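Long-range contacts in L-hydantoinase (Arthrobacter aurescens, PDB 1GKR), which hydrolyses cyclic amides, chiefly aryl-substituted hydantoins, using two zinc ions per subunit, with an enantioselectivity that depends on the substrate: residues V240-L248 with R289-Q300; G314-E322 with R406-F414. All coordinates share one frame; numbering follows the deposited sequence.

Contact 1 (V240-L248 with R289-Q300); sequences VSNPDGVEL and RSAEMNIRLWEQ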
# COMPACT_ATOMS: atom_id res chain seq x y z
N VAL A 240 18.43 10.95 8.62
CA VAL A 240 17.22 10.22 8.99
C VAL A 240 17.69 9.22 10.06
O VAL A 240 18.56 8.38 9.80
CB VAL A 240 16.65 9.48 7.79
CG1 VAL A 240 15.52 8.55 8.22
CG2 VAL A 240 16.14 10.49 6.79
N SER A 241 17.10 9.32 11.25
CA SER A 241 17.51 8.50 12.38
C SER A 241 16.86 7.15 12.60
O SER A 241 17.38 6.36 13.38
CB SER A 241 17.29 9.27 13.67
OG SER A 241 15.91 9.27 13.99
N ASN A 242 15.73 6.89 11.95
CA ASN A 242 15.02 5.65 12.18
C ASN A 242 14.58 4.87 10.94
O ASN A 242 14.31 5.46 9.90
CB ASN A 242 13.81 5.94 13.06
CG ASN A 242 12.70 6.62 12.30
OD1 ASN A 242 11.91 5.97 11.62
ND2 ASN A 242 12.64 7.94 12.39
N PRO A 243 14.47 3.54 11.06
CA PRO A 243 14.07 2.63 9.99
C PRO A 243 12.79 2.99 9.26
O PRO A 243 12.72 2.92 8.03
CB PRO A 243 13.94 1.28 10.70
CG PRO A 243 14.73 1.44 11.96
CD PRO A 243 14.43 2.85 12.36
N ASP A 244 11.77 3.37 10.02
CA ASP A 244 10.49 3.71 9.41
C ASP A 244 10.56 4.92 8.50
O ASP A 244 9.87 4.98 7.48
CB ASP A 244 9.42 3.92 10.48
CG ASP A 244 9.13 2.66 11.28
OD1 ASP A 244 9.09 1.57 10.67
OD2 ASP A 244 8.94 2.76 12.51
N GLY A 245 11.40 5.89 8.85
CA GLY A 245 11.54 7.07 8.03
C GLY A 245 12.25 6.71 6.74
O GLY A 245 11.91 7.22 5.65
N VAL A 246 13.24 5.84 6.85
CA VAL A 246 13.97 5.41 5.67
C VAL A 246 12.97 4.77 4.72
O VAL A 246 12.94 5.09 3.53
CB VAL A 246 15.07 4.38 6.03
CG1 VAL A 246 15.71 3.84 4.76
CG2 VAL A 246 16.14 5.05 6.88
N GLU A 247 12.12 3.89 5.25
CA GLU A 247 11.14 3.23 4.41
C GLU A 247 10.18 4.21 3.72
O GLU A 247 9.93 4.08 2.51
CB GLU A 247 10.38 2.18 5.23
CG GLU A 247 10.56 0.75 4.69
CD GLU A 247 11.00 -0.24 5.77
OE1 GLU A 247 10.27 -0.38 6.78
OE2 GLU A 247 12.07 -0.88 5.60
N LEU A 248 9.67 5.19 4.46
CA LEU A 248 8.76 6.18 3.89
C LEU A 248 9.37 6.84 2.66
O LEU A 248 8.71 6.98 1.63
CB LEU A 248 8.46 7.25 4.94
CG LEU A 248 7.09 7.27 5.65
CD1 LEU A 248 6.55 5.87 5.83
CD2 LEU A 248 7.25 7.96 7.00
N ARG A 289 18.52 6.76 17.90
CA ARG A 289 17.43 5.89 18.30
C ARG A 289 17.81 4.59 19.01
O ARG A 289 18.98 4.36 19.34
CB ARG A 289 16.57 5.60 17.07
CG ARG A 289 15.35 6.49 16.95
CD ARG A 289 15.62 7.97 16.73
NE ARG A 289 14.69 8.74 17.56
CZ ARG A 289 14.04 9.84 17.18
NH1 ARG A 289 14.18 10.33 15.96
NH2 ARG A 289 13.24 10.45 18.04
N SER A 290 16.82 3.74 19.24
CA SER A 290 17.02 2.48 19.95
C SER A 290 17.85 1.40 19.25
O SER A 290 17.99 1.39 18.02
CB SER A 290 15.67 1.86 20.31
OG SER A 290 15.20 1.06 19.24
N ALA A 291 18.36 0.47 20.06
CA ALA A 291 19.17 -0.64 19.57
C ALA A 291 18.40 -1.47 18.55
O ALA A 291 18.95 -1.92 17.56
CB ALA A 291 19.61 -1.52 20.73
N GLU A 292 17.11 -1.68 18.82
CA GLU A 292 16.27 -2.45 17.91
C GLU A 292 16.20 -1.78 16.56
O GLU A 292 16.33 -2.45 15.54
CB GLU A 292 14.87 -2.56 18.46
CG GLU A 292 14.82 -3.12 19.84
CD GLU A 292 13.41 -3.11 20.38
OE1 GLU A 292 12.52 -3.73 19.73
OE2 GLU A 292 13.19 -2.48 21.45
N MET A 293 16.00 -0.46 16.55
CA MET A 293 15.91 0.26 15.28
C MET A 293 17.26 0.25 14.60
O MET A 293 17.34 0.21 13.36
CB MET A 293 15.44 1.68 15.50
CG MET A 293 14.06 1.73 16.08
SD MET A 293 13.36 3.36 16.25
CE MET A 293 12.17 3.37 14.85
N ASN A 294 18.31 0.27 15.40
CA ASN A 294 19.66 0.25 14.87
C ASN A 294 19.89 -0.98 13.96
O ASN A 294 20.49 -0.86 12.89
CB ASN A 294 20.68 0.25 16.01
CG ASN A 294 22.09 0.35 15.51
OD1 ASN A 294 22.61 1.44 15.32
ND2 ASN A 294 22.72 -0.80 15.26
N ILE A 295 19.42 -2.15 14.38
CA ILE A 295 19.58 -3.35 13.56
C ILE A 295 18.96 -3.13 12.18
O ILE A 295 19.60 -3.38 11.16
CB ILE A 295 18.90 -4.56 14.22
CG1 ILE A 295 19.65 -4.94 15.49
CG2 ILE A 295 18.88 -5.73 13.28
CD1 ILE A 295 18.82 -5.74 16.43
N ARG A 296 17.71 -2.67 12.16
CA ARG A 296 16.99 -2.41 10.91
C ARG A 296 17.80 -1.48 10.02
O ARG A 296 17.98 -1.75 8.83
CB ARG A 296 15.65 -1.75 11.21
CG ARG A 296 14.58 -2.68 11.72
CD ARG A 296 13.67 -3.09 10.56
NE ARG A 296 12.80 -2.01 10.09
CZ ARG A 296 11.99 -1.30 10.88
NH1 ARG A 296 11.95 -1.53 12.19
NH2 ARG A 296 11.21 -0.36 10.35
N LEU A 297 18.26 -0.39 10.59
CA LEU A 297 19.04 0.60 9.87
C LEU A 297 20.19 -0.04 9.11
O LEU A 297 20.40 0.24 7.92
CB LEU A 297 19.59 1.63 10.85
CG LEU A 297 19.19 3.10 10.70
CD1 LEU A 297 17.73 3.24 10.37
CD2 LEU A 297 19.53 3.80 12.00
N TRP A 298 20.93 -0.91 9.79
CA TRP A 298 22.06 -1.59 9.16
C TRP A 298 21.66 -2.47 7.99
O TRP A 298 22.42 -2.62 7.03
CB TRP A 298 22.84 -2.40 10.18
CG TRP A 298 23.87 -1.61 10.92
CD1 TRP A 298 23.80 -1.16 12.22
CD2 TRP A 298 25.17 -1.24 10.44
NE1 TRP A 298 24.97 -0.54 12.57
CE2 TRP A 298 25.83 -0.58 11.51
CE3 TRP A 298 25.84 -1.41 9.22
CZ2 TRP A 298 27.13 -0.08 11.39
CZ3 TRP A 298 27.13 -0.92 9.10
CH2 TRP A 298 27.77 -0.26 10.18
N GLU A 299 20.48 -3.08 8.07
CA GLU A 299 20.00 -3.92 6.98
C GLU A 299 19.65 -3.02 5.80
O GLU A 299 20.03 -3.27 4.66
CB GLU A 299 18.75 -4.68 7.40
CG GLU A 299 19.01 -5.87 8.29
CD GLU A 299 17.71 -6.52 8.74
OE1 GLU A 299 16.80 -6.68 7.89
OE2 GLU A 299 17.61 -6.87 9.94
N GLN A 300 18.93 -1.95 6.09
CA GLN A 300 18.53 -1.02 5.05
C GLN A 300 19.74 -0.46 4.33
O GLN A 300 19.70 -0.23 3.12
CB GLN A 300 17.70 0.10 5.67
CG GLN A 300 16.51 -0.41 6.44
CD GLN A 300 15.65 0.71 6.96
OE1 GLN A 300 16.15 1.63 7.62
NE2 GLN A 300 14.36 0.65 6.68
O HOH W 1 19.59 6.27 15.40
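The packing of Pro243 into a pocket on helix 291-303 is a helix-to-helix contact on the outside of the barrel, where helix 243-254 and its neighbour run in roughly the same direction. The axes of the short helical segments 243-248 and 291-300 approach to 9.7 Å, their directions 34° apart. Pro243 is the knob, set in a hole formed by Met293, Arg296, Leu297 and Gln300. Its CD meets the methyl CE of Met293 at 3.4 Å, Leu297 CD1 reaches its CG, and its CB lies over the centre of the Arg296 guanidinium face.

The same guanidinium works at its edge: NH2 reaches Asp244 OD1 at 2.9 Å in a salt bridge, in the guanidinium plane yet from above the carboxylate. A longer salt bridge links it to Glu247 OE1. Bends at chi2 and chi3 (-98° and -72°) fold the arginine back across the proline. One turn on, Gln300 NE2 donates to Pro243 O (3.1 Å) and to Glu247 OE2 (3.0 Å), both lying nearly in its amide plane. Pro243 O thus takes a side-chain bond besides the helical one from Glu247 N. The other amide atom, OE1, rests against Val246 CB.

Just before the N-termini of the two helices, a water bridges Ser241 O and Arg289 N, while Glu217 binds both Ser241 OG and Arg289 NH1. Asn242 caps its helix through OD1, which accepts from Gly245 N. Neighbouring outer helices packed side by side, outside parallel inner strands, are characteristic of the TIM-barrel amidohydrolase fold.

Contact 2 (G314-E322 with R406-F414); sequences GGHPVEDKE and RSLHKYSPF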
# COMPACT_ATOMS: atom_id res chain seq x y z
N GLY A 314 30.07 18.82 13.29
CA GLY A 314 29.76 20.15 13.76
C GLY A 314 30.17 20.31 15.20
O GLY A 314 29.70 19.58 16.07
N GLY A 315 31.06 21.27 15.44
CA GLY A 315 31.55 21.51 16.78
C GLY A 315 30.66 22.38 17.64
O GLY A 315 29.72 23.00 17.16
N HIS A 316 30.95 22.39 18.93
CA HIS A 316 30.22 23.18 19.90
C HIS A 316 31.24 23.37 21.01
O HIS A 316 31.95 22.43 21.36
CB HIS A 316 29.02 22.43 20.44
CG HIS A 316 27.76 23.23 20.46
ND1 HIS A 316 26.80 23.13 19.47
CD2 HIS A 316 27.33 24.20 21.30
CE1 HIS A 316 25.83 24.00 19.71
NE2 HIS A 316 26.13 24.66 20.82
N PRO A 317 31.35 24.59 21.55
CA PRO A 317 32.34 24.76 22.62
C PRO A 317 32.08 23.72 23.71
O PRO A 317 30.94 23.57 24.18
CB PRO A 317 32.12 26.20 23.07
CG PRO A 317 30.69 26.49 22.67
CD PRO A 317 30.59 25.83 21.33
N VAL A 318 33.13 22.98 24.08
CA VAL A 318 33.05 21.92 25.08
C VAL A 318 32.33 22.31 26.38
O VAL A 318 31.82 21.45 27.10
CB VAL A 318 34.47 21.36 25.40
CG1 VAL A 318 35.30 22.41 26.08
CG2 VAL A 318 34.37 20.13 26.27
N GLU A 319 32.26 23.61 26.66
CA GLU A 319 31.59 24.12 27.86
C GLU A 319 30.08 24.19 27.69
O GLU A 319 29.35 24.53 28.62
CB GLU A 319 32.13 25.51 28.24
CG GLU A 319 32.23 26.49 27.09
CD GLU A 319 33.60 26.47 26.42
OE1 GLU A 319 34.23 25.39 26.33
OE2 GLU A 319 34.06 27.54 25.97
N ASP A 320 29.61 23.90 26.48
CA ASP A 320 28.18 23.92 26.18
C ASP A 320 27.72 22.48 26.05
O ASP A 320 26.59 22.21 25.65
CB ASP A 320 27.90 24.67 24.88
CG ASP A 320 28.09 26.17 25.02
OD1 ASP A 320 28.42 26.62 26.14
OD2 ASP A 320 27.91 26.89 24.01
N LYS A 321 28.61 21.56 26.40
CA LYS A 321 28.30 20.14 26.34
C LYS A 321 28.34 19.55 27.72
O LYS A 321 27.41 18.86 28.13
CB LYS A 321 29.30 19.38 25.46
CG LYS A 321 29.01 19.41 23.96
CD LYS A 321 27.76 18.63 23.60
CE LYS A 321 27.68 18.41 22.10
NZ LYS A 321 26.53 17.57 21.69
N GLU A 322 29.41 19.85 28.44
CA GLU A 322 29.62 19.31 29.79
C GLU A 322 28.46 19.53 30.78
O GLU A 322 28.15 18.66 31.59
CB GLU A 322 30.94 19.84 30.36
CG GLU A 322 31.64 18.85 31.30
CD GLU A 322 32.13 17.59 30.60
OE1 GLU A 322 31.41 17.03 29.76
OE2 GLU A 322 33.25 17.13 30.91
N ARG A 406 42.51 16.84 14.58
CA ARG A 406 43.14 18.00 13.98
C ARG A 406 42.20 19.21 13.98
O ARG A 406 42.63 20.34 13.75
CB ARG A 406 43.55 17.66 12.56
CG ARG A 406 44.25 16.31 12.47
CD ARG A 406 45.61 16.40 13.10
NE ARG A 406 46.44 17.35 12.37
CZ ARG A 406 47.32 18.18 12.93
NH1 ARG A 406 47.50 18.18 14.25
NH2 ARG A 406 48.03 19.00 12.17
N SER A 407 40.92 18.97 14.24
CA SER A 407 39.92 20.03 14.24
C SER A 407 40.02 20.97 15.43
O SER A 407 40.79 20.72 16.37
CB SER A 407 38.52 19.42 14.21
OG SER A 407 38.32 18.60 15.35
N LEU A 408 39.24 22.04 15.40
CA LEU A 408 39.24 23.01 16.50
C LEU A 408 38.87 22.32 17.80
O LEU A 408 39.55 22.48 18.80
CB LEU A 408 38.26 24.15 16.23
CG LEU A 408 38.24 25.15 17.39
CD1 LEU A 408 39.60 25.83 17.45
CD2 LEU A 408 37.12 26.17 17.23
N HIS A 409 37.78 21.56 17.80
CA HIS A 409 37.38 20.86 19.00
C HIS A 409 37.97 19.46 19.10
O HIS A 409 38.25 18.82 18.09
CB HIS A 409 35.86 20.81 19.10
CG HIS A 409 35.26 22.14 19.42
ND1 HIS A 409 35.60 22.84 20.56
CD2 HIS A 409 34.40 22.92 18.74
CE1 HIS A 409 34.97 24.00 20.56
NE2 HIS A 409 34.24 24.08 19.47
N LYS A 410 38.16 19.00 20.33
CA LYS A 410 38.78 17.70 20.55
C LYS A 410 37.99 16.71 21.38
O LYS A 410 38.49 16.22 22.39
CB LYS A 410 40.14 17.90 21.22
CG LYS A 410 41.32 18.09 20.29
CD LYS A 410 41.50 19.49 19.76
CE LYS A 410 42.80 19.54 18.94
NZ LYS A 410 43.00 20.81 18.19
N TYR A 411 36.77 16.40 20.97
CA TYR A 411 35.98 15.40 21.69
C TYR A 411 35.11 14.65 20.69
O TYR A 411 34.86 15.14 19.60
CB TYR A 411 35.13 16.07 22.77
CG TYR A 411 34.15 17.08 22.25
CD1 TYR A 411 32.89 16.69 21.80
CD2 TYR A 411 34.47 18.43 22.22
CE1 TYR A 411 31.98 17.62 21.33
CE2 TYR A 411 33.56 19.38 21.75
CZ TYR A 411 32.32 18.96 21.31
OH TYR A 411 31.42 19.89 20.85
N SER A 412 34.66 13.46 21.06
CA SER A 412 33.88 12.67 20.13
C SER A 412 33.12 11.56 20.81
O SER A 412 33.61 10.98 21.77
CB SER A 412 34.81 12.08 19.07
OG SER A 412 34.20 10.98 18.41
N PRO A 413 31.92 11.24 20.30
CA PRO A 413 31.06 10.18 20.85
C PRO A 413 31.78 8.83 20.70
O PRO A 413 31.52 7.88 21.44
CB PRO A 413 29.82 10.23 19.96
CG PRO A 413 29.86 11.58 19.36
CD PRO A 413 31.30 11.84 19.11
N PHE A 414 32.69 8.76 19.73
CA PHE A 414 33.43 7.55 19.42
C PHE A 414 34.75 7.47 20.16
O PHE A 414 35.48 6.49 20.02
CB PHE A 414 33.71 7.47 17.92
CG PHE A 414 32.48 7.64 17.07
CD1 PHE A 414 31.42 6.74 17.17
CD2 PHE A 414 32.37 8.71 16.19
CE1 PHE A 414 30.28 6.90 16.41
CE2 PHE A 414 31.23 8.88 15.42
CZ PHE A 414 30.17 7.98 15.53
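His316 meets His409 and Tyr411 where two loops of the amidohydrolase TIM barrel come together, one of them leaving strand 313-314 just beyond the zinc ligand Asp312. The other, residues 406-414, lies between strands 398-399 and 418-428, so the contact joins the chain shortly after a zinc ligand to a segment much later in sequence.

Its focus is the carbonyl of His316. Tyr411 OH donates to His316 O at 2.6 Å, approaching at a C=O...donor angle of 124° and tilted only modestly from the carbonyl plane; the oxygen in turn sits at the edge of the phenol ring. With chi1 at 60°, Tyr411 CG stands between its backbone N and carbonyl carbon, which carries the ring across to the opposing loop. There Val318 CB approaches CE2 at 4.3 Å, and Lys321 crosses the tyrosine at about a right angle, bringing its CG to 4.0 Å from OH. Tyr281 meets the same aromatic ring.

The imidazole of His409 uses the same oxygen differently. His316 O stands over the centre of one face, 3.4 Å above the plane, and Leu408 CD2 lies over the opposite face nearer the rim. This is packing against a ring face: the polar edge of His409 points elsewhere, with NE2 hydrogen-bonded to Arg71 O. Around the histidine, Gly315 CA is 3.7 Å from CD2 and Pro317 CA is 3.4 Å from CE1, so the backbone of residues 315-317 runs past these two ring atoms.

Lys321 continues past the tyrosine as a nearly straight chain beyond its bend at chi2, and NZ hydrogen-bonds three backbone carbonyls, those of Pro280, Gly332 and Gly334.

Contacts 1 and 2 belong to the same catalytic domain and follow one another in sequence, the first closing before the second opens. They do not touch: their centres are 26 Å apart and their nearest atoms about 9 Å. Each begins soon after a zinc ligand, His239 directly before 240-248 and Asp312 two residues before 314-322. The side chain of Ser241 is about 10 Å from a zinc ion, and that of His316 about 11 Å, which places both contacts near the binuclear centre. The example illustrates that chain leaving the metal ligands can be packed in different ways: between helices in contact 1, between loops in contact 2.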